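Local coordinates for PqqA binding protein (Xanthomonas campestris pv. campestris, PDB 3G2B), which probably binds the peptide PqqA and presents it to PqqE in the biosynthesis of the cofactor pyrroloquinoline quinone, at residues Y52-A62 with I76-L87; A14-Q22 with W30-V38. All blocks are in the same frame, centred on the assembly; numbering follows the deposited sequence.

Interaction 1: residues Y52-A62 with I76-L87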
loop_
_atom_site.group_PDB
_atom_site.type_symbol
_atom_site.label_atom_id
_atom_site.label_comp_id
_atom_site.label_asym_id
_atom_site.label_seq_id
_atom_site.Cartn_x
_atom_site.Cartn_y
_atom_site.Cartn_z
ATOM N N TYR A 52 15.299 -10.355 6.162
ATOM C CA TYR A 52 15.333 -9.716 4.845
ATOM C C TYR A 52 16.589 -8.851 4.780
ATOM O O TYR A 52 16.883 -8.127 5.727
ATOM C CB TYR A 52 14.130 -8.791 4.643
ATOM C CG TYR A 52 12.769 -9.444 4.504
ATOM C CD1 TYR A 52 11.635 -8.804 4.997
ATOM C CD2 TYR A 52 12.604 -10.665 3.846
ATOM C CE1 TYR A 52 10.365 -9.350 4.844
ATOM C CE2 TYR A 52 11.322 -11.229 3.683
ATOM C CZ TYR A 52 10.211 -10.561 4.188
ATOM O OH TYR A 52 8.938 -11.092 4.052
ATOM N N ASP A 53 17.321 -8.920 3.671
ATOM C CA ASP A 53 18.526 -8.107 3.507
ATOM C C ASP A 53 18.756 -7.698 2.055
ATOM O O ASP A 53 19.852 -7.253 1.688
ATOM C CB ASP A 53 19.759 -8.842 4.051
ATOM C CG ASP A 53 20.095 -10.103 3.273
ATOM O OD1 ASP A 53 21.048 -10.808 3.677
ATOM O OD2 ASP A 53 19.422 -10.402 2.267
ATOM N N GLY A 54 17.714 -7.841 1.237
ATOM C CA GLY A 54 17.794 -7.476 -0.167
ATOM C C GLY A 54 18.796 -8.294 -0.955
ATOM O O GLY A 54 19.189 -7.908 -2.059
ATOM N N THR A 55 19.200 -9.432 -0.396
ATOM C CA THR A 55 20.176 -10.303 -1.042
ATOM C C THR A 55 19.694 -11.752 -1.009
ATOM O O THR A 55 19.549 -12.398 -2.050
ATOM C CB THR A 55 21.534 -10.214 -0.321
ATOM O OG1 THR A 55 21.904 -8.835 -0.164
ATOM C CG2 THR A 55 22.609 -10.929 -1.117
ATOM N N GLN A 56 19.452 -12.258 0.197
ATOM C CA GLN A 56 18.972 -13.625 0.379
ATOM C C GLN A 56 17.582 -13.765 -0.231
ATOM O O GLN A 56 16.762 -12.855 -0.127
ATOM C CB GLN A 56 18.891 -13.961 1.873
ATOM C CG GLN A 56 20.214 -13.864 2.609
ATOM C CD GLN A 56 21.174 -14.970 2.222
ATOM O OE1 GLN A 56 22.357 -14.724 1.978
ATOM N NE2 GLN A 56 20.672 -16.200 2.176
ATOM N N SER A 57 17.317 -14.904 -0.860
ATOM C CA SER A 57 16.010 -15.149 -1.464
ATOM C C SER A 57 15.110 -15.776 -0.413
ATOM O O SER A 57 15.592 -16.215 0.632
ATOM C CB SER A 57 16.139 -16.112 -2.642
ATOM O OG SER A 57 16.490 -17.407 -2.187
ATOM N N LEU A 58 13.809 -15.825 -0.686
ATOM C CA LEU A 58 12.878 -16.426 0.267
ATOM C C LEU A 58 13.208 -17.906 0.431
ATOM O O LEU A 58 13.047 -18.469 1.512
ATOM C CB LEU A 58 11.432 -16.258 -0.205
ATOM C CG LEU A 58 10.967 -14.809 -0.391
ATOM C CD1 LEU A 58 9.460 -14.804 -0.666
ATOM C CD2 LEU A 58 11.282 -13.988 0.854
ATOM N N ALA A 59 13.668 -18.534 -0.647
ATOM C CA ALA A 59 14.039 -19.943 -0.589
ATOM C C ALA A 59 15.185 -20.112 0.404
ATOM O O ALA A 59 15.162 -21.008 1.248
ATOM C CB ALA A 59 14.462 -20.433 -1.977
ATOM N N GLN A 60 16.184 -19.237 0.314
ATOM C CA GLN A 60 17.330 -19.299 1.215
ATOM C C GLN A 60 16.913 -19.000 2.649
ATOM O O GLN A 60 17.364 -19.652 3.585
ATOM C CB GLN A 60 18.404 -18.307 0.767
ATOM C CG GLN A 60 19.071 -18.698 -0.540
ATOM C CD GLN A 60 20.031 -17.633 -1.050
ATOM O OE1 GLN A 60 19.625 -16.518 -1.376
ATOM N NE2 GLN A 60 21.315 -17.977 -1.124
ATOM N N ILE A 61 16.048 -18.009 2.821
ATOM C CA ILE A 61 15.589 -17.660 4.158
ATOM C C ILE A 61 14.852 -18.840 4.788
ATOM O O ILE A 61 15.064 -19.160 5.959
ATOM C CB ILE A 61 14.668 -16.420 4.117
ATOM C CG1 ILE A 61 15.498 -15.182 3.756
ATOM C CG2 ILE A 61 13.980 -16.230 5.470
ATOM C CD1 ILE A 61 14.679 -13.932 3.507
ATOM N N ALA A 62 14.003 -19.497 4.006
ATOM C CA ALA A 62 13.239 -20.637 4.509
ATOM C C ALA A 62 14.142 -21.817 4.853
ATOM O O ALA A 62 13.947 -22.476 5.872
ATOM C CB ALA A 62 12.198 -21.059 3.486
ATOM N N ILE A 76 7.907 -24.263 5.939
ATOM C CA ILE A 76 8.423 -22.938 6.228
ATOM C C ILE A 76 8.478 -22.069 4.967
ATOM O O ILE A 76 8.186 -20.874 5.016
ATOM C CB ILE A 76 9.824 -23.024 6.878
ATOM C CG1 ILE A 76 9.728 -23.743 8.233
ATOM C CG2 ILE A 76 10.404 -21.627 7.064
ATOM C CD1 ILE A 76 8.775 -23.090 9.224
ATOM N N GLU A 77 8.835 -22.660 3.828
ATOM C CA GLU A 77 8.890 -21.880 2.596
ATOM C C GLU A 77 7.502 -21.334 2.272
ATOM O O GLU A 77 7.351 -20.180 1.881
ATOM C CB GLU A 77 9.414 -22.728 1.432
ATOM C CG GLU A 77 9.553 -21.931 0.133
ATOM C CD GLU A 77 10.335 -22.664 -0.945
ATOM O OE1 GLU A 77 9.775 -22.893 -2.043
ATOM O OE2 GLU A 77 11.513 -22.997 -0.702
ATOM N N THR A 78 6.476 -22.161 2.446
ATOM C CA THR A 78 5.119 -21.698 2.181
ATOM C C THR A 78 4.789 -20.509 3.085
ATOM O O THR A 78 4.256 -19.500 2.628
ATOM C CB THR A 78 4.089 -22.821 2.431
ATOM O OG1 THR A 78 4.155 -23.770 1.362
ATOM C CG2 THR A 78 2.675 -22.258 2.519
ATOM N N ASP A 79 5.119 -20.633 4.367
ATOM C CA ASP A 79 4.845 -19.575 5.328
ATOM C C ASP A 79 5.609 -18.291 5.006
ATOM O O ASP A 79 5.060 -17.186 5.111
ATOM C CB ASP A 79 5.174 -20.062 6.742
ATOM C CG ASP A 79 4.098 -20.986 7.305
ATOM O OD1 ASP A 79 3.273 -21.507 6.522
ATOM O OD2 ASP A 79 4.075 -21.195 8.533
ATOM N N VAL A 80 6.869 -18.438 4.606
ATOM C CA VAL A 80 7.695 -17.287 4.260
ATOM C C VAL A 80 7.119 -16.575 3.046
ATOM O O VAL A 80 7.026 -15.352 3.014
ATOM C CB VAL A 80 9.159 -17.714 3.964
ATOM C CG1 VAL A 80 9.946 -16.540 3.379
ATOM C CG2 VAL A 80 9.821 -18.197 5.237
ATOM N N ILE A 81 6.725 -17.341 2.036
ATOM C CA ILE A 81 6.154 -16.739 0.842
ATOM C C ILE A 81 4.825 -16.052 1.153
ATOM O O ILE A 81 4.567 -14.955 0.667
ATOM C CB ILE A 81 5.959 -17.787 -0.267
ATOM C CG1 ILE A 81 7.327 -18.295 -0.723
ATOM C CG2 ILE A 81 5.196 -17.179 -1.434
ATOM C CD1 ILE A 81 7.271 -19.367 -1.803
ATOM N N GLU A 82 3.990 -16.692 1.967
ATOM C CA GLU A 82 2.702 -16.108 2.333
ATOM C C GLU A 82 2.903 -14.764 3.034
ATOM O O GLU A 82 2.256 -13.774 2.691
ATOM C CB GLU A 82 1.925 -17.054 3.256
ATOM C CG GLU A 82 0.671 -16.422 3.862
ATOM C CD GLU A 82 -0.051 -17.339 4.841
ATOM O OE1 GLU A 82 0.612 -17.908 5.737
ATOM O OE2 GLU A 82 -1.286 -17.483 4.719
ATOM N N LEU A 83 3.808 -14.729 4.010
ATOM C CA LEU A 83 4.075 -13.492 4.742
ATOM C C LEU A 83 4.593 -12.390 3.830
ATOM O O LEU A 83 4.123 -11.249 3.882
ATOM C CB LEU A 83 5.106 -13.734 5.850
ATOM C CG LEU A 83 5.671 -12.453 6.479
ATOM C CD1 LEU A 83 4.585 -11.765 7.295
ATOM C CD2 LEU A 83 6.867 -12.795 7.356
ATOM N N THR A 84 5.574 -12.731 3.003
ATOM C CA THR A 84 6.179 -11.766 2.097
ATOM C C THR A 84 5.155 -11.197 1.128
ATOM O O THR A 84 5.187 -10.012 0.800
ATOM C CB THR A 84 7.339 -12.410 1.326
ATOM O OG1 THR A 84 8.259 -12.972 2.268
ATOM C CG2 THR A 84 8.053 -11.378 0.469
ATOM N N THR A 85 4.239 -12.046 0.675
ATOM C CA THR A 85 3.193 -11.602 -0.231
ATOM C C THR A 85 2.348 -10.535 0.469
ATOM O O THR A 85 2.040 -9.498 -0.114
ATOM C CB THR A 85 2.297 -12.777 -0.648
ATOM O OG1 THR A 85 3.076 -13.712 -1.406
ATOM C CG2 THR A 85 1.128 -12.290 -1.491
ATOM N N THR A 86 1.983 -10.793 1.721
ATOM C CA THR A 86 1.188 -9.842 2.494
ATOM C C THR A 86 1.932 -8.524 2.697
ATOM O O THR A 86 1.364 -7.442 2.516
ATOM C CB THR A 86 0.820 -10.431 3.868
ATOM O OG1 THR A 86 -0.032 -11.568 3.672
ATOM C CG2 THR A 86 0.094 -9.397 4.728
ATOM N N LEU A 87 3.207 -8.610 3.068
ATOM C CA LEU A 87 3.992 -7.397 3.282
ATOM C C LEU A 87 4.202 -6.637 1.978
ATOM O O LEU A 87 4.272 -5.405 1.967
ATOM C CB LEU A 87 5.342 -7.740 3.924
ATOM C CG LEU A 87 5.268 -8.402 5.304
ATOM C CD1 LEU A 87 6.691 -8.553 5.859
ATOM C CD2 LEU A 87 4.418 -7.563 6.252
HETATM O O HOH W 1 13.627 -23.368 0.996
#
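Ala62 and Glu77 bring the backbones closest, with their CA atoms 4.9 Å apart, where helix segments 58-62 and 76-87 cross at 131° with their axes 8.8 Å apart. The small methyl CB of Ala62 lies 3.5 Å from Glu77 CA and permits this close approach. Ile76 CG2 and Val80 CG2 pack beside the same methyl. One turn further along helix 76-87, Leu58 covers Val80 and meets Thr84 tip to tip. Leu58 CD2 lies 3.8 Å from Val80 CG1, and Leu58 CD1 reaches Ile81 CG1. Among these buried side chains, Tyr52 OH donates to Thr84 OG1 at 2.7 Å. Thr84 OG1 lies anti to its own carbonyl carbon (chi1 -55°). Thr84 OG1 in turn donates to Val80 O of its own helix at 2.8 Å. The tyrosine hydroxyl is thus tied through Thr84 to the helix backbone. Leu87 CD1 sits in the plane of the Tyr52 ring, at its edge, 3.9 Å from Tyr52 CE1. At the other end of the contact, one water donates to both Ala59 O and Glu77 OE2. Glu77 OE2 also forms a salt bridge with Arg9 of the second subunit. Ser57 and Gln60 make a capping box that starts helix 58-68. The helices are consistent with the helix-turn-helix class to which the PqqD family is assigned. Helix 44-51 packs on Val80 and Leu83 through Val48, and Leu93 of strand 93-94 touches Tyr52, Thr84 and Leu87.

Interaction 2: residues A14-Q22 with W30-V38. With PO4 (phosphate ion), chain B.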
loop_
_atom_site.group_PDB
_atom_site.type_symbol
_atom_site.label_atom_id
_atom_site.label_comp_id
_atom_site.label_asym_id
_atom_site.label_seq_id
_atom_site.Cartn_x
_atom_site.Cartn_y
_atom_site.Cartn_z
ATOM N N ALA A 14 -13.797 6.517 -0.901
ATOM C CA ALA A 14 -13.717 7.528 0.137
ATOM C C ALA A 14 -12.253 7.462 0.542
ATOM O O ALA A 14 -11.642 6.390 0.485
ATOM C CB ALA A 14 -14.602 7.158 1.318
ATOM N N LEU A 15 -11.669 8.592 0.917
ATOM C CA LEU A 15 -10.284 8.566 1.355
ATOM C C LEU A 15 -10.292 7.886 2.723
ATOM O O LEU A 15 -11.209 8.101 3.524
ATOM C CB LEU A 15 -9.727 9.986 1.491
ATOM C CG LEU A 15 -9.598 10.813 0.211
ATOM C CD1 LEU A 15 -9.027 12.182 0.554
ATOM C CD2 LEU A 15 -8.701 10.093 -0.785
ATOM N N ARG A 16 -9.288 7.060 2.991
ATOM C CA ARG A 16 -9.211 6.389 4.283
ATOM C C ARG A 16 -8.908 7.392 5.391
ATOM O O ARG A 16 -8.438 8.504 5.130
ATOM C CB ARG A 16 -8.137 5.296 4.250
ATOM C CG ARG A 16 -8.538 4.088 3.420
ATOM C CD ARG A 16 -7.444 3.034 3.398
ATOM N NE ARG A 16 -7.155 2.525 4.735
ATOM C CZ ARG A 16 -6.270 1.567 4.990
ATOM N NH1 ARG A 16 -6.066 1.166 6.237
ATOM N NH2 ARG A 16 -5.590 1.010 3.995
ATOM N N ALA A 17 -9.183 6.992 6.630
ATOM C CA ALA A 17 -8.945 7.842 7.788
ATOM C C ALA A 17 -7.486 8.251 7.862
ATOM O O ALA A 17 -6.591 7.435 7.654
ATOM C CB ALA A 17 -9.337 7.106 9.060
ATOM N N GLY A 18 -7.245 9.520 8.158
ATOM C CA GLY A 18 -5.879 9.990 8.260
ATOM C C GLY A 18 -5.295 10.448 6.941
ATOM O O GLY A 18 -4.297 11.167 6.927
ATOM N N VAL A 19 -5.892 10.027 5.829
ATOM C CA VAL A 19 -5.390 10.449 4.527
ATOM C C VAL A 19 -5.969 11.828 4.276
ATOM O O VAL A 19 -7.176 11.986 4.107
ATOM C CB VAL A 19 -5.831 9.494 3.402
ATOM C CG1 VAL A 19 -5.341 10.010 2.057
ATOM C CG2 VAL A 19 -5.275 8.103 3.658
ATOM N N ARG A 20 -5.111 12.839 4.262
ATOM C CA ARG A 20 -5.608 14.186 4.051
ATOM C C ARG A 20 -4.941 14.935 2.917
ATOM O O ARG A 20 -3.793 14.680 2.564
ATOM C CB ARG A 20 -5.499 14.986 5.349
ATOM C CG ARG A 20 -4.098 15.118 5.908
ATOM C CD ARG A 20 -4.157 15.585 7.358
ATOM N NE ARG A 20 -2.836 15.816 7.935
ATOM C CZ ARG A 20 -2.071 16.868 7.665
ATOM N NH1 ARG A 20 -0.881 16.987 8.241
ATOM N NH2 ARG A 20 -2.495 17.806 6.828
ATOM N N LEU A 21 -5.697 15.855 2.337
ATOM C CA LEU A 21 -5.209 16.666 1.238
ATOM C C LEU A 21 -4.417 17.830 1.821
ATOM O O LEU A 21 -4.851 18.454 2.788
ATOM C CB LEU A 21 -6.393 17.196 0.428
ATOM C CG LEU A 21 -6.075 18.041 -0.803
ATOM C CD1 LEU A 21 -5.309 17.201 -1.810
ATOM C CD2 LEU A 21 -7.373 18.555 -1.414
ATOM N N GLN A 22 -3.253 18.109 1.243
ATOM C CA GLN A 22 -2.420 19.217 1.700
ATOM C C GLN A 22 -1.867 20.015 0.534
ATOM O O GLN A 22 -1.450 19.457 -0.483
ATOM C CB GLN A 22 -1.236 18.735 2.550
ATOM C CG GLN A 22 -0.179 19.830 2.753
ATOM C CD GLN A 22 1.026 19.383 3.566
ATOM O OE1 GLN A 22 1.051 19.510 4.793
ATOM N NE2 GLN A 22 2.031 18.850 2.882
ATOM N N TRP A 30 -0.025 19.891 -4.793
ATOM C CA TRP A 30 -0.983 19.395 -3.824
ATOM C C TRP A 30 -0.649 17.926 -3.646
ATOM O O TRP A 30 -0.217 17.272 -4.587
ATOM C CB TRP A 30 -2.415 19.558 -4.337
ATOM C CG TRP A 30 -2.885 20.978 -4.313
ATOM C CD1 TRP A 30 -2.524 21.979 -5.171
ATOM C CD2 TRP A 30 -3.783 21.564 -3.368
ATOM N NE1 TRP A 30 -3.144 23.152 -4.815
ATOM C CE2 TRP A 30 -3.924 22.925 -3.712
ATOM C CE3 TRP A 30 -4.486 21.070 -2.260
ATOM C CZ2 TRP A 30 -4.738 23.802 -2.989
ATOM C CZ3 TRP A 30 -5.300 21.943 -1.540
ATOM C CH2 TRP A 30 -5.418 23.294 -1.909
ATOM N N VAL A 31 -0.837 17.413 -2.439
ATOM C CA VAL A 31 -0.532 16.017 -2.169
ATOM C C VAL A 31 -1.529 15.416 -1.197
ATOM O O VAL A 31 -2.324 16.122 -0.574
ATOM C CB VAL A 31 0.875 15.854 -1.528
ATOM C CG1 VAL A 31 1.944 16.491 -2.409
ATOM C CG2 VAL A 31 0.893 16.492 -0.143
ATOM N N LEU A 32 -1.495 14.093 -1.102
ATOM C CA LEU A 32 -2.308 13.371 -0.142
ATOM C C LEU A 32 -1.259 12.866 0.831
ATOM O O LEU A 32 -0.229 12.333 0.411
ATOM C CB LEU A 32 -3.020 12.174 -0.775
ATOM C CG LEU A 32 -4.242 12.479 -1.639
ATOM C CD1 LEU A 32 -4.744 11.192 -2.273
ATOM C CD2 LEU A 32 -5.335 13.107 -0.787
ATOM N N LEU A 33 -1.501 13.064 2.119
ATOM C CA LEU A 33 -0.575 12.602 3.143
ATOM C C LEU A 33 -1.196 11.355 3.742
ATOM O O LEU A 33 -2.298 11.414 4.290
ATOM C CB LEU A 33 -0.401 13.657 4.239
ATOM C CG LEU A 33 0.122 15.032 3.832
ATOM C CD1 LEU A 33 1.501 14.897 3.212
ATOM C CD2 LEU A 33 -0.851 15.669 2.859
ATOM N N ALA A 34 -0.503 10.230 3.611
ATOM C CA ALA A 34 -0.982 8.959 4.151
ATOM C C ALA A 34 -0.357 8.790 5.531
ATOM O O ALA A 34 0.837 9.014 5.709
ATOM C CB ALA A 34 -0.565 7.815 3.245
ATOM N N PRO A 35 -1.159 8.389 6.527
ATOM C CA PRO A 35 -0.666 8.202 7.890
ATOM C C PRO A 35 0.240 6.993 8.065
ATOM O O PRO A 35 0.230 6.069 7.250
ATOM C CB PRO A 35 -1.949 8.061 8.698
ATOM C CG PRO A 35 -2.838 7.332 7.750
ATOM C CD PRO A 35 -2.593 8.055 6.437
ATOM N N GLU A 36 1.026 7.016 9.135
ATOM C CA GLU A 36 1.913 5.908 9.451
ATOM C C GLU A 36 1.024 4.690 9.665
ATOM O O GLU A 36 -0.133 4.826 10.072
ATOM C CB GLU A 36 2.698 6.209 10.731
ATOM C CG GLU A 36 3.613 7.413 10.621
ATOM C CD GLU A 36 4.414 7.656 11.888
ATOM O OE1 GLU A 36 5.218 8.612 11.905
ATOM O OE2 GLU A 36 4.239 6.891 12.862
ATOM N N ARG A 37 1.551 3.502 9.387
ATOM C CA ARG A 37 0.769 2.285 9.555
ATOM C C ARG A 37 1.472 1.298 10.472
ATOM O O ARG A 37 2.685 1.374 10.678
ATOM C CB ARG A 37 0.508 1.630 8.199
ATOM C CG ARG A 37 -0.400 2.438 7.279
ATOM C CD ARG A 37 -0.370 1.862 5.872
ATOM N NE ARG A 37 0.918 2.093 5.224
ATOM C CZ ARG A 37 1.397 1.349 4.231
ATOM N NH1 ARG A 37 2.576 1.632 3.694
ATOM N NH2 ARG A 37 0.704 0.309 3.788
ATOM N N VAL A 38 0.688 0.380 11.025
ATOM C CA VAL A 38 1.201 -0.639 11.930
ATOM C C VAL A 38 0.790 -2.002 11.393
ATOM O O VAL A 38 -0.388 -2.238 11.113
ATOM C CB VAL A 38 0.623 -0.454 13.353
ATOM C CG1 VAL A 38 1.154 -1.532 14.283
ATOM C CG2 VAL A 38 0.984 0.923 13.881
HETATM P P PO4 B . -2.753 -1.305 5.346
HETATM O O1 PO4 B . -2.232 -0.623 4.023
HETATM O O2 PO4 B . -3.508 -2.644 4.990
HETATM O O3 PO4 B . -1.528 -1.614 6.290
HETATM O O4 PO4 B . -3.744 -0.331 6.089
#
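Arg20 and Leu33 form a hydrogen-bonded pair in an antiparallel beta hairpin made by strands 20-24 and 29-41. Leu33 N donates to Arg20 O at 2.8 Å, and a longer bond runs back from Arg20 N to Leu33 O. Gln22 and Val31 make the second hydrogen-bonded pair. Between them, Leu21 and Leu32 form a non-hydrogen-bonded pair on the other face of the sheet. From Leu21 CB the side chain turns anti to the backbone N (chi1 -178°), which carries it toward Trp30. Leu21 CG then meets the edge of the indole, 3.7 Å from Trp30 CE3. Of its two branches, Leu21 CD1 comes 3.4 Å from Val31 O and Leu21 CD2 lies 3.9 Å from Trp30 CE3. His23 stacks on the same indole. On this face Leu32 CD2 also touches Leu15 CD1 and Val19 CG1, so the chain ahead of the hairpin folds back over it. A type II turn from Arg16 to Val19 makes that bend. Gly18 takes the positive phi of the turn, and its lack of a side chain lets the Pro35 ring come close: Pro35 CD is 3.6 Å from Gly18 O. The sheet continues into the second subunit, whose strand pairs with residues of 30-38, so in this two-chain assembly the hairpin also forms part of the interface. Arg16 and Arg37 then converge on a phosphate ion, probably from the crystallisation liquor. Lys90 and Arg91 of the second subunit complete its site. Both guanidinium groups meet it edge-on. Arg16 NH1 donates to phosphate O4 at 2.8 Å, and Arg37 NH2 donates to phosphate O1 at 3.1 Å.

Interaction 2 comes first along the chain and closes before interaction 1 opens. Their centres are 29 Å apart, on opposite sides of the chain's centre, and their nearest atoms are about 7 Å apart without touching. They share no helix or strand. Interaction 2 forms the beta hairpin of 20-24 and 29-41; interaction 1 joins helices 58-68 and 73-89. The long strand 29-41 leads from the hairpin to helix 44-51, which packs on interaction 1. The chain is therefore extended, with a hairpin arm and a helical body. Both contacts also touch the second subunit, so arm and body alike take part in the two-chain assembly.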